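Local structure of OxyR (Porphyromonas gingivalis, 3HO7) at residues M149-E153 with S154-I158; M47-S50 with R51-S55; E167-P171 with S172-L176; V125-C128 with Q129-G132; R200-R203 with E204-I207. The protein probably binds DNA as a redox-sensitive transcription activator of the LysR family, and this chain is its regulatory domain, the part that follows the DNA-binding region. One frame throughout, in Å; residues are numbered along the deposited sequence.

Interaction 1. Residues M149-E153 with S154-I158; sequences MRLVE and SGQGI
Ser-154 N reaches back to two carbonyls of the last helical turn. Its bond to Leu-151 O is 3.0 Å long and comes from above that carbonyl plane; the second, to Arg-150 O, is weak and bent. The hydroxyl also folds back toward the helix, but Ser-154 OG is modelled too close to Leu-151 O for the details of that bond to be trusted. Gly-155 then swings to positive phi (89°), and its N donates to Val-152 O at 2.9 Å. With Gln-156 N bonded to Leu-151 O at 3.0 Å, this completes a Schellman motif. Gln-156 N and Ser-154 N approach Leu-151 O from opposite faces of its plane, so two backbone N-H groups hold one carbonyl at the helix end. The extended Gln-156 side chain slants across Leu-151, OE1 lying 3.7 Å from CD2, while its NE2 bonds Pro-27 O of the second subunit. At Gly-157 the carbonyl O rests 3.8 Å from Val-152 CG2, and the backbone of Ile-158 follows past the same methyl. Within the turn, Arg-150 grips Glu-153 side-on: NE meets OE1 at 3.0 Å and NH1 meets OE2 at 2.9 Å. Tyr-88 OH and Gln-173 also bond Glu-153 OE2, so the carboxylate is tied well beyond its own helix. The turn carries the chain from helix 145-153 into strand 158-162, with Val-152 packed on Tyr-88 of strand 75-89 and Leu-151 on Pro-27 of the second subunit.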
loop_
_atom_site.group_PDB
_atom_site.type_symbol
_atom_site.label_atom_id
_atom_site.label_comp_id
_atom_site.label_asym_id
_atom_site.label_seq_id
_atom_site.Cartn_x
_atom_site.Cartn_y
_atom_site.Cartn_z
ATOM N N MET A 149 -1.929 -2.747 8.879
ATOM C CA MET A 149 -0.853 -2.990 9.831
ATOM C C MET A 149 -0.641 -1.780 10.732
ATOM O O MET A 149 -0.403 -1.922 11.931
ATOM C CB MET A 149 0.442 -3.361 9.110
ATOM C CG MET A 149 0.311 -4.626 8.296
ATOM S SD MET A 149 1.840 -5.059 7.453
ATOM C CE MET A 149 2.943 -5.309 8.838
ATOM N N ARG A 150 -0.746 -0.589 10.156
ATOM C CA ARG A 150 -0.592 0.630 10.932
ATOM C C ARG A 150 -1.678 0.692 12.004
ATOM O O ARG A 150 -1.433 1.138 13.122
ATOM C CB ARG A 150 -0.647 1.863 10.028
ATOM C CG ARG A 150 0.464 1.936 8.984
ATOM C CD ARG A 150 1.839 2.000 9.627
ATOM N NE ARG A 150 2.386 0.667 9.854
ATOM C CZ ARG A 150 2.970 -0.068 8.911
ATOM N NH1 ARG A 150 3.440 -1.274 9.200
ATOM N NH2 ARG A 150 3.084 0.406 7.678
ATOM N N LEU A 151 -2.875 0.225 11.661
ATOM C CA LEU A 151 -3.983 0.236 12.615
ATOM C C LEU A 151 -3.692 -0.709 13.773
ATOM O O LEU A 151 -3.819 -0.341 14.942
ATOM C CB LEU A 151 -5.295 -0.153 11.929
ATOM C CG LEU A 151 -5.924 0.914 11.033
ATOM C CD1 LEU A 151 -7.041 0.319 10.184
ATOM C CD2 LEU A 151 -6.430 2.069 11.875
ATOM N N VAL A 152 -3.290 -1.929 13.440
ATOM C CA VAL A 152 -2.988 -2.932 14.451
ATOM C C VAL A 152 -1.874 -2.465 15.384
ATOM O O VAL A 152 -1.971 -2.609 16.601
ATOM C CB VAL A 152 -2.603 -4.280 13.812
ATOM C CG1 VAL A 152 -2.183 -5.276 14.881
ATOM C CG2 VAL A 152 -3.763 -4.822 12.991
ATOM N N GLU A 153 -0.820 -1.896 14.809
ATOM C CA GLU A 153 0.314 -1.428 15.597
ATOM C C GLU A 153 -0.077 -0.301 16.554
ATOM O O GLU A 153 0.613 -0.042 17.538
ATOM C CB GLU A 153 1.453 -0.995 14.673
ATOM C CG GLU A 153 1.987 -2.130 13.810
ATOM C CD GLU A 153 2.807 -1.637 12.636
ATOM O OE1 GLU A 153 3.018 -0.409 12.529
ATOM O OE2 GLU A 153 3.231 -2.481 11.816
ATOM N N SER A 154 -1.188 0.357 16.237
ATOM C CA SER A 154 -1.703 1.471 17.019
ATOM C C SER A 154 -2.679 0.981 18.080
ATOM O O SER A 154 -3.266 1.775 18.811
ATOM C CB SER A 154 -2.376 2.503 16.113
ATOM O OG SER A 154 -3.426 1.919 15.369
ATOM N N GLY A 155 -2.844 -0.334 18.158
ATOM C CA GLY A 155 -3.743 -0.932 19.126
ATOM C C GLY A 155 -5.178 -1.121 18.676
ATOM O O GLY A 155 -6.035 -1.477 19.480
ATOM N N GLN A 156 -5.461 -0.882 17.402
ATOM C CA GLN A 156 -6.817 -1.095 16.935
ATOM C C GLN A 156 -6.935 -2.335 16.059
ATOM O O GLN A 156 -6.474 -2.357 14.924
ATOM C CB GLN A 156 -7.280 0.131 16.144
ATOM C CG GLN A 156 -6.905 1.459 16.785
ATOM C CD GLN A 156 -7.192 2.649 15.886
ATOM O OE1 GLN A 156 -8.166 2.656 15.138
ATOM N NE2 GLN A 156 -6.341 3.663 15.960
ATOM N N GLY A 157 -7.630 -3.339 16.576
ATOM C CA GLY A 157 -7.938 -4.535 15.822
ATOM C C GLY A 157 -6.873 -5.570 15.507
ATOM O O GLY A 157 -5.795 -5.633 16.096
ATOM N N ILE A 158 -7.233 -6.391 14.532
ATOM C CA ILE A 158 -6.451 -7.495 14.016
ATOM C C ILE A 158 -6.532 -7.555 12.499
ATOM O O ILE A 158 -7.518 -7.130 11.898
ATOM C CB ILE A 158 -6.976 -8.830 14.580
ATOM C CG1 ILE A 158 -6.663 -8.943 16.075
ATOM C CG2 ILE A 158 -6.417 -10.003 13.789
ATOM C CD1 ILE A 158 -7.092 -10.258 16.698
#

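Interaction 2. Residues M47-S50 with R51-S55; sequences MQTS and RCLAS
The start of helix 49-58 is wrapped by the residues just before it, Met-47 slanting across Arg-51 and reaching Ser-55, and Gln-48 meeting Arg-51. Met-47 CB touches Arg-51 CB at 3.6 Å. With CG anti to the carbonyl carbon (chi1 -52°) and the chain extended beyond it, Met-47 runs past the first turn until CE lies 3.6 Å from Ser-55 OG, a hydroxyl whose hydrogen bond goes to Glu-60 OE1. Met-47 CB also packs against Cys-52 SG at 3.8 Å, and both residues rest on Ala-16 of strand 11-17. The Arg-51 chain bends at chi3 (-70°), which turns its guanidinium back over the helix start, with Gln-48 CB over one face. The Gln-48 amide lies only 24° from parallel to that group, its OE1 3.6 Å from Arg-51 NH2. Gln-48 holds the N-cap position, and its carbonyl O receives Cys-52 N at 3.1 Å. The next bonds of the helix follow, Leu-53 N to Thr-49 O at 2.9 Å and Ala-54 N to Ser-50 O at 3.0 Å. Thr-49 N, in the first turn, is taken up by the carboxylate of Glu-116 from a separate loop. Thr-49 and Leu-53 point the same way side by side, CG2 of the threonine 3.8 Å from CG of the leucine; Phe-120 packs on Thr-49 and Thr-72 on Leu-53.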
loop_
_atom_site.group_PDB
_atom_site.type_symbol
_atom_site.label_atom_id
_atom_site.label_comp_id
_atom_site.label_asym_id
_atom_site.label_seq_id
_atom_site.Cartn_x
_atom_site.Cartn_y
_atom_site.Cartn_z
ATOM N N MET A 47 -1.038 -4.281 -9.932
ATOM C CA MET A 47 -2.461 -4.364 -10.230
ATOM C C MET A 47 -3.085 -5.402 -9.321
ATOM O O MET A 47 -2.410 -6.323 -8.865
ATOM C CB MET A 47 -2.695 -4.824 -11.665
ATOM C CG MET A 47 -1.972 -4.052 -12.738
ATOM S SD MET A 47 -2.285 -4.850 -14.322
ATOM C CE MET A 47 -1.310 -3.823 -15.417
ATOM N N GLN A 48 -4.380 -5.265 -9.072
ATOM C CA GLN A 48 -5.125 -6.343 -8.450
ATOM C C GLN A 48 -5.421 -7.396 -9.515
ATOM O O GLN A 48 -5.254 -7.145 -10.711
ATOM C CB GLN A 48 -6.405 -5.819 -7.799
ATOM C CG GLN A 48 -6.166 -5.176 -6.439
ATOM C CD GLN A 48 -7.286 -4.251 -6.022
ATOM O OE1 GLN A 48 -8.010 -3.716 -6.862
ATOM N NE2 GLN A 48 -7.432 -4.050 -4.719
ATOM N N THR A 49 -5.857 -8.571 -9.078
ATOM C CA THR A 49 -5.999 -9.726 -9.963
ATOM C C THR A 49 -6.797 -9.438 -11.231
ATOM O O THR A 49 -6.390 -9.817 -12.328
ATOM C CB THR A 49 -6.635 -10.916 -9.225
ATOM O OG1 THR A 49 -5.869 -11.211 -8.050
ATOM C CG2 THR A 49 -6.677 -12.142 -10.127
ATOM N N SER A 50 -7.937 -8.776 -11.077
ATOM C CA SER A 50 -8.802 -8.485 -12.214
ATOM C C SER A 50 -8.027 -7.802 -13.334
ATOM O O SER A 50 -8.057 -8.246 -14.482
ATOM C CB SER A 50 -9.984 -7.622 -11.777
ATOM O OG SER A 50 -10.622 -8.193 -10.648
ATOM N N ARG A 51 -7.330 -6.721 -12.993
ATOM C CA ARG A 51 -6.524 -5.993 -13.966
ATOM C C ARG A 51 -5.455 -6.888 -14.582
ATOM O O ARG A 51 -5.214 -6.840 -15.787
ATOM C CB ARG A 51 -5.877 -4.763 -13.323
ATOM C CG ARG A 51 -6.868 -3.678 -12.942
ATOM C CD ARG A 51 -6.161 -2.393 -12.545
ATOM N NE ARG A 51 -5.467 -2.518 -11.267
ATOM C CZ ARG A 51 -6.041 -2.319 -10.085
ATOM N NH1 ARG A 51 -7.325 -1.986 -10.018
ATOM N NH2 ARG A 51 -5.336 -2.454 -8.971
ATOM N N CYS A 52 -4.817 -7.704 -13.747
ATOM C CA CYS A 52 -3.789 -8.627 -14.217
ATOM C C CYS A 52 -4.320 -9.544 -15.309
ATOM O O CYS A 52 -3.730 -9.653 -16.383
ATOM C CB CYS A 52 -3.251 -9.474 -13.064
ATOM S SG CYS A 52 -2.184 -8.593 -11.911
ATOM N N LEU A 53 -5.436 -10.207 -15.023
ATOM C CA LEU A 53 -6.019 -11.159 -15.959
ATOM C C LEU A 53 -6.470 -10.462 -17.241
ATOM O O LEU A 53 -6.291 -10.984 -18.342
ATOM C CB LEU A 53 -7.190 -11.898 -15.304
ATOM C CG LEU A 53 -6.930 -12.474 -13.909
ATOM C CD1 LEU A 53 -8.075 -13.386 -13.480
ATOM C CD2 LEU A 53 -5.603 -13.222 -13.866
ATOM N N ALA A 54 -7.052 -9.277 -17.089
ATOM C CA ALA A 54 -7.514 -8.494 -18.230
ATOM C C ALA A 54 -6.345 -8.022 -19.089
ATOM O O ALA A 54 -6.400 -8.085 -20.317
ATOM C CB ALA A 54 -8.337 -7.305 -17.758
ATOM N N SER A 55 -5.288 -7.552 -18.432
ATOM C CA SER A 55 -4.112 -7.051 -19.133
ATOM C C SER A 55 -3.373 -8.173 -19.855
ATOM O O SER A 55 -2.918 -7.999 -20.984
ATOM C CB SER A 55 -3.181 -6.322 -18.165
ATOM O OG SER A 55 -3.788 -5.133 -17.692
#

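Interaction 3. Residues E167-P171 with S172-L176; sequences EQLSP and SQKEL
Ser-170 and Gln-173 exchange bonds as a capping box at the start of helix 171-174. Ser-170 N donates to Gln-173 OE1 at 2.7 Å, in the plane of the amide and on a lone pair. In return Gln-173 N donates to Ser-170 OG at 3.2 Å, the hydroxyl being brought over the helix start by a chi1 of 66°. A backbone bond joins Lys-174 N to Ser-170 O at 2.9 Å, and a weak one runs from Glu-175 N to Pro-171 O. Water adds to the grip on the glutamine: one molecule donates to Gln-173 OE1 at 2.6 Å and to Gln-168 O, so that OE1 takes both a backbone N-H and a water proton. The NE2 end of the same amide is held by Glu-153, which fixes which way round the amide sits. Van der Waals contacts fill in beside the box. Leu-169 CB lies 3.8 Å from Lys-174 CG, and the Leu-169 side chain crosses that of Gln-173, CD2 of the leucine 3.9 Å from CD of the glutamine. The charged groups mostly look outward: Glu-175 forms a salt bridge with Arg-91, while Lys-174 NZ stays 6.0 Å from Glu-167 OE2, apart but of opposite charge. The box starts helix 171-174 at the end of the loop that comes from strand 158-162. Leu-169 and Gln-173 pack on helix 145-153, Leu-176 on Tyr-88 of strand 75-89, and Ser-170 on its counterpart Ser-170 of the second subunit.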
loop_
_atom_site.group_PDB
_atom_site.type_symbol
_atom_site.label_atom_id
_atom_site.label_comp_id
_atom_site.label_asym_id
_atom_site.label_seq_id
_atom_site.Cartn_x
_atom_site.Cartn_y
_atom_site.Cartn_z
ATOM N N GLU A 167 10.286 -10.891 7.962
ATOM C CA GLU A 167 11.698 -10.509 7.997
ATOM C C GLU A 167 11.891 -9.009 7.796
ATOM O O GLU A 167 12.956 -8.466 8.097
ATOM C CB GLU A 167 12.498 -11.301 6.963
ATOM C CG GLU A 167 11.637 -11.979 5.918
ATOM C CD GLU A 167 10.800 -13.096 6.509
ATOM O OE1 GLU A 167 9.805 -13.498 5.872
ATOM O OE2 GLU A 167 11.140 -13.568 7.614
ATOM N N GLN A 168 10.857 -8.345 7.290
ATOM C CA GLN A 168 10.894 -6.900 7.104
ATOM C C GLN A 168 10.451 -6.189 8.375
ATOM O O GLN A 168 10.634 -4.979 8.514
ATOM C CB GLN A 168 9.983 -6.485 5.951
ATOM C CG GLN A 168 10.398 -7.034 4.600
ATOM C CD GLN A 168 9.404 -6.702 3.508
ATOM O OE1 GLN A 168 8.206 -6.566 3.763
ATOM N NE2 GLN A 168 9.894 -6.571 2.281
ATOM N N LEU A 169 9.866 -6.949 9.296
ATOM C CA LEU A 169 9.317 -6.385 10.528
ATOM C C LEU A 169 10.383 -6.036 11.559
ATOM O O LEU A 169 11.432 -6.678 11.635
ATOM C CB LEU A 169 8.310 -7.352 11.156
ATOM C CG LEU A 169 7.140 -7.812 10.285
ATOM C CD1 LEU A 169 6.362 -8.916 10.982
ATOM C CD2 LEU A 169 6.223 -6.646 9.932
ATOM N N SER A 170 10.097 -5.009 12.353
ATOM C CA SER A 170 10.953 -4.619 13.464
ATOM C C SER A 170 10.699 -5.532 14.657
ATOM O O SER A 170 9.696 -6.246 14.696
ATOM C CB SER A 170 10.664 -3.171 13.862
ATOM O OG SER A 170 9.354 -3.049 14.394
ATOM N N PRO A 171 11.610 -5.513 15.640
ATOM C CA PRO A 171 11.419 -6.285 16.860
ATOM C C PRO A 171 10.033 -6.060 17.452
ATOM O O PRO A 171 9.369 -7.013 17.851
ATOM C CB PRO A 171 12.486 -5.718 17.793
ATOM C CG PRO A 171 13.579 -5.299 16.881
ATOM C CD PRO A 171 12.918 -4.834 15.612
ATOM N N SER A 172 9.604 -4.804 17.500
ATOM C CA SER A 172 8.313 -4.460 18.091
ATOM C C SER A 172 7.145 -5.003 17.274
ATOM O O SER A 172 6.146 -5.467 17.831
ATOM C CB SER A 172 8.183 -2.944 18.244
ATOM O OG SER A 172 7.010 -2.610 18.960
ATOM N N GLN A 173 7.267 -4.934 15.952
ATOM C CA GLN A 173 6.235 -5.444 15.059
ATOM C C GLN A 173 6.109 -6.955 15.164
ATOM O O GLN A 173 5.005 -7.493 15.152
ATOM C CB GLN A 173 6.551 -5.077 13.611
ATOM C CG GLN A 173 6.418 -3.607 13.276
ATOM C CD GLN A 173 6.820 -3.322 11.843
ATOM O OE1 GLN A 173 7.893 -3.727 11.396
ATOM N NE2 GLN A 173 5.955 -2.629 11.111
ATOM N N LYS A 174 7.245 -7.641 15.257
ATOM C CA LYS A 174 7.241 -9.097 15.305
ATOM C C LYS A 174 6.449 -9.619 16.502
ATOM O O LYS A 174 5.843 -10.687 16.436
ATOM C CB LYS A 174 8.668 -9.649 15.313
ATOM C CG LYS A 174 9.348 -9.631 13.949
ATOM C CD LYS A 174 10.738 -10.260 14.008
ATOM C CE LYS A 174 11.406 -10.262 12.640
ATOM N NZ LYS A 174 12.794 -10.805 12.690
ATOM N N GLU A 175 6.450 -8.852 17.587
ATOM C CA GLU A 175 5.713 -9.217 18.794
ATOM C C GLU A 175 4.215 -9.369 18.545
ATOM O O GLU A 175 3.528 -10.082 19.278
ATOM C CB GLU A 175 5.941 -8.174 19.892
ATOM C CG GLU A 175 7.344 -8.186 20.478
ATOM C CD GLU A 175 7.588 -7.018 21.408
ATOM O OE1 GLU A 175 6.920 -5.974 21.245
ATOM O OE2 GLU A 175 8.452 -7.140 22.301
ATOM N N LEU A 176 3.711 -8.689 17.520
ATOM C CA LEU A 176 2.281 -8.710 17.231
ATOM C C LEU A 176 1.900 -9.946 16.432
ATOM O O LEU A 176 0.723 -10.259 16.289
ATOM C CB LEU A 176 1.861 -7.449 16.471
ATOM C CG LEU A 176 2.339 -6.114 17.041
ATOM C CD1 LEU A 176 1.716 -4.959 16.264
ATOM C CD2 LEU A 176 2.012 -6.011 18.525
HETATM O O HOH W 1 9.664 -2.371 9.988
#

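Interaction 4. Residues V125-C128 with Q129-G132; sequences VRFC and QMKG
Val-125 O accepts Gln-129 N at 3.1 Å, a bond that closes the short helix 125-128. Gln-129 is also where the backbone leaves helical conformation. Its side chain bends at chi2 (-62°) and doubles back along the peptide before it, OE1 3.7 Å from Cys-128 O, while NE2 bonds Asp-122. Val-125 CG2 meets Gln-129 CG more loosely, at 4.2 Å, the two side chains crossing at about a right angle. A second, weak bond leads from Met-130 N to Phe-127 O, whose modelled place is less sure. Met-130 turns back toward the helix because its CG stands between the backbone N and the carbonyl carbon and the chain bends again at the sulfur. SD thereby lies 5.5 Å from the centroid of the Phe-127 ring, 75° off the ring normal. This is an oblique Met-aromatic contact; the methyl beyond it is modelled too close to the ring for its exact place to be relied on. Phe-127 is buried among Val-106, Leu-111 and the ring of Phe-160, the planes of the two rings meeting at about 55°. Cys-128 SG is joined in a disulfide to Cys-119. The domain is therefore seen with this pair oxidised, and the covalent link ties helix 125-128 to the preceding loop, consistent with the thiol-disulfide switch by which OxyR proteins sense peroxide.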
loop_
_atom_site.group_PDB
_atom_site.type_symbol
_atom_site.label_atom_id
_atom_site.label_comp_id
_atom_site.label_asym_id
_atom_site.label_seq_id
_atom_site.Cartn_x
_atom_site.Cartn_y
_atom_site.Cartn_z
ATOM N N VAL A 125 -12.395 -17.844 4.118
ATOM C CA VAL A 125 -13.844 -17.809 4.287
ATOM C C VAL A 125 -14.307 -17.797 5.742
ATOM O O VAL A 125 -15.339 -17.210 6.062
ATOM C CB VAL A 125 -14.522 -18.983 3.553
ATOM C CG1 VAL A 125 -14.052 -20.311 4.127
ATOM C CG2 VAL A 125 -16.035 -18.860 3.641
ATOM N N ARG A 126 -13.547 -18.445 6.620
ATOM C CA ARG A 126 -13.930 -18.533 8.025
ATOM C C ARG A 126 -14.041 -17.146 8.650
ATOM O O ARG A 126 -14.647 -16.979 9.710
ATOM C CB ARG A 126 -12.926 -19.384 8.808
ATOM C CG ARG A 126 -11.697 -18.620 9.273
ATOM C CD ARG A 126 -10.633 -19.558 9.816
ATOM N NE ARG A 126 -10.000 -20.330 8.751
ATOM C CZ ARG A 126 -8.956 -21.132 8.927
ATOM N NH1 ARG A 126 -8.421 -21.273 10.132
ATOM N NH2 ARG A 126 -8.446 -21.795 7.898
ATOM N N PHE A 127 -13.453 -16.154 7.989
ATOM C CA PHE A 127 -13.474 -14.782 8.488
ATOM C C PHE A 127 -14.201 -13.849 7.528
ATOM O O PHE A 127 -14.932 -12.953 7.952
ATOM C CB PHE A 127 -12.048 -14.280 8.727
ATOM C CG PHE A 127 -11.265 -15.130 9.683
ATOM C CD1 PHE A 127 -11.427 -14.986 11.050
ATOM C CD2 PHE A 127 -10.373 -16.081 9.215
ATOM C CE1 PHE A 127 -10.710 -15.768 11.934
ATOM C CE2 PHE A 127 -9.653 -16.866 10.093
ATOM C CZ PHE A 127 -9.823 -16.710 11.455
ATOM N N CYS A 128 -13.996 -14.062 6.234
ATOM C CA CYS A 128 -14.630 -13.239 5.214
ATOM C C CYS A 128 -16.149 -13.267 5.338
ATOM O O CYS A 128 -16.821 -12.270 5.073
ATOM C CB CYS A 128 -14.213 -13.701 3.819
ATOM S SG CYS A 128 -12.454 -13.492 3.470
ATOM N N GLN A 129 -16.685 -14.413 5.745
ATOM C CA GLN A 129 -18.130 -14.594 5.828
ATOM C C GLN A 129 -18.613 -14.860 7.250
ATOM O O GLN A 129 -19.712 -15.373 7.449
ATOM C CB GLN A 129 -18.577 -15.734 4.911
ATOM C CG GLN A 129 -18.403 -15.440 3.432
ATOM C CD GLN A 129 -19.228 -14.251 2.978
ATOM O OE1 GLN A 129 -19.961 -13.654 3.768
ATOM N NE2 GLN A 129 -19.113 -13.903 1.703
ATOM N N MET A 130 -17.793 -14.509 8.235
ATOM C CA MET A 130 -18.161 -14.722 9.632
ATOM C C MET A 130 -19.190 -13.697 10.100
ATOM O O MET A 130 -19.144 -12.531 9.706
ATOM C CB MET A 130 -16.928 -14.677 10.535
ATOM C CG MET A 130 -16.197 -13.348 10.524
ATOM S SD MET A 130 -15.087 -13.179 11.934
ATOM C CE MET A 130 -14.286 -14.783 11.925
ATOM N N LYS A 131 -20.114 -14.141 10.945
ATOM C CA LYS A 131 -21.177 -13.281 11.450
ATOM C C LYS A 131 -20.620 -12.125 12.273
ATOM O O LYS A 131 -19.691 -12.301 13.060
ATOM C CB LYS A 131 -22.156 -14.093 12.299
ATOM C CG LYS A 131 -22.714 -15.323 11.603
ATOM C CD LYS A 131 -23.620 -14.946 10.442
ATOM C CE LYS A 131 -24.208 -16.184 9.785
ATOM N NZ LYS A 131 -25.166 -15.842 8.698
ATOM N N GLY A 132 -21.199 -10.942 12.087
ATOM C CA GLY A 132 -20.793 -9.761 12.839
ATOM C C GLY A 132 -19.683 -8.972 12.172
ATOM O O GLY A 132 -19.309 -7.897 12.641
#

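Interaction 5. Residues R200-R203 with E204-I207; sequences RKLR and EQLI
Gln-205 turns its amide back toward the preceding turn, where Leu-202 CD1 stands 4.1 Å from OE1, well out of the amide plane. A water lies tilted to the other side of that plane; it is close enough to Gln-205 OE1 to donate to it, though the separation is too short to be trusted, and it also bonds Lys-201 O weakly. The NE2 end of the amide makes a weak bond to Glu-36 O. The second flat group, the guanidinium of Arg-203, is carried away from the helix on a chain extended all the way from CB to NE (chi1 -179°), and its NH2 forms salt bridges with Glu-76 and Asp-78. Gln-205 and Arg-203 sit on helix 200-211, the crossover of a beta-alpha-beta unit between parallel strands 184-194 and 225-227. Its regular backbone bonds pair Glu-204 N with Arg-200 O at 2.9 Å, Gln-205 N with Lys-201 O at 3.0 Å and Ile-207 N with Arg-203 O at 3.0 Å. Leu-206 N to Leu-202 O is shorter, 2.7 Å. On the side facing the sheet, Leu-202 and Leu-206 lie side by side and point the same way, CD1 of the first 3.5 Å from CD2 of the second. Met-63 of strand 63-66 packs on both, and Leu-191 of strand 184-194 on Leu-206. One residue on, Ile-207 rests CG1 at 3.2 Å from Arg-203 O and touches Asp-78 and Leu-80 of strand 75-89.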
loop_
_atom_site.group_PDB
_atom_site.type_symbol
_atom_site.label_atom_id
_atom_site.label_comp_id
_atom_site.label_asym_id
_atom_site.label_seq_id
_atom_site.Cartn_x
_atom_site.Cartn_y
_atom_site.Cartn_z
ATOM N N ARG A 200 8.834 -18.975 -24.280
ATOM C CA ARG A 200 8.951 -20.084 -23.338
ATOM C C ARG A 200 10.262 -20.086 -22.557
ATOM O O ARG A 200 10.295 -20.478 -21.391
ATOM C CB ARG A 200 8.778 -21.417 -24.072
ATOM C CG ARG A 200 7.345 -21.914 -24.148
ATOM C CD ARG A 200 7.086 -22.639 -25.458
ATOM N NE ARG A 200 6.213 -23.797 -25.288
ATOM C CZ ARG A 200 4.969 -23.738 -24.822
ATOM N NH1 ARG A 200 4.447 -22.574 -24.458
ATOM N NH2 ARG A 200 4.253 -24.848 -24.708
ATOM N N LYS A 201 11.341 -19.655 -23.202
ATOM C CA LYS A 201 12.652 -19.667 -22.563
ATOM C C LYS A 201 12.763 -18.575 -21.502
ATOM O O LYS A 201 13.312 -18.799 -20.422
ATOM C CB LYS A 201 13.759 -19.544 -23.613
ATOM C CG LYS A 201 13.700 -20.635 -24.672
ATOM C CD LYS A 201 14.837 -20.529 -25.678
ATOM C CE LYS A 201 16.174 -20.904 -25.054
ATOM N NZ LYS A 201 17.253 -21.013 -26.076
ATOM N N LEU A 202 12.231 -17.397 -21.809
ATOM C CA LEU A 202 12.192 -16.306 -20.844
ATOM C C LEU A 202 11.267 -16.668 -19.686
ATOM O O LEU A 202 11.627 -16.525 -18.517
ATOM C CB LEU A 202 11.719 -15.016 -21.516
ATOM C CG LEU A 202 11.654 -13.766 -20.638
ATOM C CD1 LEU A 202 13.031 -13.415 -20.090
ATOM C CD2 LEU A 202 11.076 -12.600 -21.422
ATOM N N ARG A 203 10.070 -17.137 -20.027
ATOM C CA ARG A 203 9.105 -17.601 -19.038
ATOM C C ARG A 203 9.783 -18.560 -18.069
ATOM O O ARG A 203 9.670 -18.416 -16.852
ATOM C CB ARG A 203 7.930 -18.287 -19.736
ATOM C CG ARG A 203 6.829 -18.801 -18.816
ATOM C CD ARG A 203 5.731 -19.469 -19.638
ATOM N NE ARG A 203 4.722 -20.133 -18.817
ATOM C CZ ARG A 203 3.713 -20.845 -19.310
ATOM N NH1 ARG A 203 3.578 -20.988 -20.623
ATOM N NH2 ARG A 203 2.839 -21.417 -18.492
ATOM N N GLU A 204 10.493 -19.538 -18.624
ATOM C CA GLU A 204 11.213 -20.520 -17.823
ATOM C C GLU A 204 12.252 -19.847 -16.929
ATOM O O GLU A 204 12.401 -20.202 -15.759
ATOM C CB GLU A 204 11.879 -21.560 -18.728
ATOM C CG GLU A 204 12.668 -22.628 -17.984
ATOM C CD GLU A 204 13.104 -23.767 -18.888
ATOM O OE1 GLU A 204 12.601 -23.851 -20.029
ATOM O OE2 GLU A 204 13.949 -24.581 -18.458
ATOM N N GLN A 205 12.968 -18.874 -17.484
ATOM C CA GLN A 205 13.977 -18.146 -16.723
ATOM C C GLN A 205 13.327 -17.360 -15.589
ATOM O O GLN A 205 13.784 -17.406 -14.445
ATOM C CB GLN A 205 14.773 -17.210 -17.637
ATOM C CG GLN A 205 15.980 -16.562 -16.966
ATOM C CD GLN A 205 16.738 -15.623 -17.891
ATOM O OE1 GLN A 205 16.416 -15.501 -19.074
ATOM N NE2 GLN A 205 17.752 -14.955 -17.353
ATOM N N LEU A 206 12.256 -16.641 -15.909
ATOM C CA LEU A 206 11.533 -15.869 -14.904
ATOM C C LEU A 206 11.086 -16.751 -13.742
ATOM O O LEU A 206 11.337 -16.433 -12.580
ATOM C CB LEU A 206 10.331 -15.152 -15.524
ATOM C CG LEU A 206 10.536 -13.691 -15.935
ATOM C CD1 LEU A 206 10.603 -12.782 -14.713
ATOM C CD2 LEU A 206 11.783 -13.539 -16.793
ATOM N N ILE A 207 10.427 -17.860 -14.054
ATOM C CA ILE A 207 9.970 -18.774 -13.013
ATOM C C ILE A 207 11.121 -19.153 -12.086
ATOM O O ILE A 207 10.994 -19.094 -10.865
ATOM C CB ILE A 207 9.336 -20.043 -13.604
ATOM C CG1 ILE A 207 8.070 -19.686 -14.389
ATOM C CG2 ILE A 207 9.025 -21.049 -12.499
ATOM C CD1 ILE A 207 7.380 -20.879 -15.021
HETATM O O HOH W 2 16.003 -16.769 -21.124
#

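In the fold
Interactions 1 and 3 adjoin, their centres 13 Å apart. Glu-153 OE2 meets Gln-173 NE2 at 2.8 Å, a probable hydrogen bond, and Met-149 CE packs on Leu-169 CD2 at 3.7 Å, joining the Schellman turn to the capping box; both contacts also reach the second subunit. Interaction 4, with the disulfide cysteine, lies about 7 Å from interaction 1 at nearest atoms and touches none of the others. Interactions 2 and 5, centres 20 Å apart, are separate helices, neither touching another chain of the assembly. The centres of interactions 4 and 5 stand 39 Å apart on opposite sides of the chain's centre, so the disulfide-bearing turn is remote from helix 200-211.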